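Local coordinates for protein myosin-2 (Saccharomyces cerevisiae, PDB 6IXO) that carries organelles and other cargo along polarized actin cables, gripping receptor proteins on the cargo through its globular tail domain, at residues Val225-Ala228 and Val229-Leu233. Residues are numbered along the deposited sequence; the frame is centred on the assembly and turned at random.
Sequences VFHA and VVTTL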
loop_
_atom_site.group_PDB
_atom_site.type_symbol
_atom_site.label_atom_id
_atom_site.label_comp_id
_atom_site.label_asym_id
_atom_site.label_seq_id
_atom_site.Cartn_x
_atom_site.Cartn_y
_atom_site.Cartn_z
ATOM N N VAL A 225 -8.913 1.377 0.007
ATOM C CA VAL A 225 -7.489 1.449 0.232
ATOM C C VAL A 225 -6.792 0.302 -0.506
ATOM O O VAL A 225 -5.719 0.463 -1.123
ATOM C CB VAL A 225 -7.182 1.374 1.732
ATOM C CG1 VAL A 225 -5.690 1.190 1.949
ATOM C CG2 VAL A 225 -7.711 2.652 2.470
ATOM N N PHE A 226 -7.404 -0.867 -0.428
ATOM C CA PHE A 226 -6.922 -2.010 -1.202
ATOM C C PHE A 226 -6.860 -1.665 -2.701
ATOM O O PHE A 226 -5.850 -1.934 -3.403
ATOM C CB PHE A 226 -7.833 -3.222 -0.959
ATOM C CG PHE A 226 -7.531 -4.387 -1.929
ATOM C CD1 PHE A 226 -6.395 -5.140 -1.759
ATOM C CD2 PHE A 226 -8.394 -4.690 -2.936
ATOM C CE1 PHE A 226 -6.074 -6.230 -2.640
ATOM C CE2 PHE A 226 -8.117 -5.773 -3.839
ATOM C CZ PHE A 226 -6.947 -6.540 -3.680
ATOM N N HIS A 227 -7.948 -1.081 -3.211
ATOM C CA HIS A 227 -7.994 -0.687 -4.620
ATOM C C HIS A 227 -6.841 0.248 -4.969
ATOM O O HIS A 227 -6.192 0.093 -5.998
ATOM C CB HIS A 227 -9.329 -0.009 -4.981
ATOM C CG HIS A 227 -9.457 0.290 -6.443
ATOM N ND1 HIS A 227 -9.081 1.500 -6.994
ATOM C CD2 HIS A 227 -9.857 -0.484 -7.481
ATOM C CE1 HIS A 227 -9.259 1.460 -8.304
ATOM N NE2 HIS A 227 -9.728 0.267 -8.624
ATOM N N ALA A 228 -6.583 1.230 -4.120
ATOM C CA ALA A 228 -5.535 2.232 -4.435
ATOM C C ALA A 228 -4.171 1.581 -4.449
ATOM O O ALA A 228 -3.363 1.806 -5.350
ATOM C CB ALA A 228 -5.577 3.417 -3.360
ATOM N N VAL A 229 -3.900 0.785 -3.426
ATOM C CA VAL A 229 -2.584 0.179 -3.301
ATOM C C VAL A 229 -2.305 -0.731 -4.497
ATOM O O VAL A 229 -1.260 -0.662 -5.142
ATOM C CB VAL A 229 -2.486 -0.645 -2.017
ATOM C CG1 VAL A 229 -1.217 -1.545 -2.058
ATOM C CG2 VAL A 229 -2.501 0.310 -0.792
ATOM N N VAL A 230 -3.265 -1.585 -4.819
ATOM C CA VAL A 230 -2.992 -2.547 -5.875
ATOM C C VAL A 230 -2.959 -1.917 -7.263
ATOM O O VAL A 230 -2.134 -2.301 -8.124
ATOM C CB VAL A 230 -4.049 -3.693 -5.821
ATOM C CG1 VAL A 230 -3.884 -4.618 -7.071
ATOM C CG2 VAL A 230 -3.805 -4.486 -4.538
ATOM N N THR A 231 -3.829 -0.943 -7.520
ATOM C CA THR A 231 -3.815 -0.215 -8.791
ATOM C C THR A 231 -2.465 0.483 -8.999
ATOM O O THR A 231 -1.874 0.496 -10.103
ATOM C CB THR A 231 -4.963 0.826 -8.816
ATOM O OG1 THR A 231 -6.212 0.134 -8.943
ATOM C CG2 THR A 231 -4.793 1.792 -9.981
ATOM N N THR A 232 -1.980 1.104 -7.920
ATOM C CA THR A 232 -0.644 1.763 -7.990
ATOM C C THR A 232 0.432 0.727 -8.312
ATOM O O THR A 232 1.286 0.931 -9.182
ATOM C CB THR A 232 -0.290 2.483 -6.661
ATOM O OG1 THR A 232 -1.243 3.515 -6.425
ATOM C CG2 THR A 232 1.129 3.115 -6.719
ATOM N N LEU A 233 0.360 -0.424 -7.667
ATOM C CA LEU A 233 1.413 -1.426 -7.885
ATOM C C LEU A 233 1.342 -2.098 -9.270
ATOM O O LEU A 233 2.389 -2.379 -9.885
ATOM C CB LEU A 233 1.358 -2.495 -6.792
ATOM C CG LEU A 233 1.732 -1.929 -5.397
ATOM C CD1 LEU A 233 1.590 -3.007 -4.330
ATOM C CD2 LEU A 233 3.171 -1.304 -5.323
#
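His227 holds CG trans to its backbone N (chi1 -175°), and Thr231 keeps OG1 beside its own N (chi1 -72°). The two side chains therefore meet one turn apart on helix 223-247. Both residues are modelled in two conformations, and the contact described belongs to one of them. In it, Thr231 OG1 lies over one face of the imidazole, offset toward the rim, and is 3.4 Å from His227 CE1. The same hydroxyl donates a hydrogen bond to the backbone, with Thr231 OG1 2.9 Å from His227 O. Thr231 N also donates to His227 O, at 3.0 Å. The two donors arrive from opposite faces of the carbonyl plane, and the hydroxyl is tilted 30° out of it. His227 NE2, next to CE1 in the ring, is hydrogen-bonded to Asp278 OD1.

Phe226 starts away from the following turn, but the end of its ring comes back to it. The ring meets Val230 obliquely, with Phe226 CE1 3.4 Å from Val230 CG2. Tyr213 makes an edge-to-face contact with the same ring, and Met216 also touches Phe226. Both belong to helix 202-218. Val225 CG1 and Val229 CG2 are a looser apolar pair at 4.3 Å. Tyr159 of helix 134-180 touches Ala228 and Val229. The backbone bonds are regular i to i+4 links, such as Val230 N to Phe226 O at 3.0 Å.

The segment thus joins neighbouring helices of the all-helical cargo-binding tail through its apolar residues. On its polar side, the hydroxyl's proton is used within its own helix in this conformer. Asp278 would probably favour a protonated imidazole.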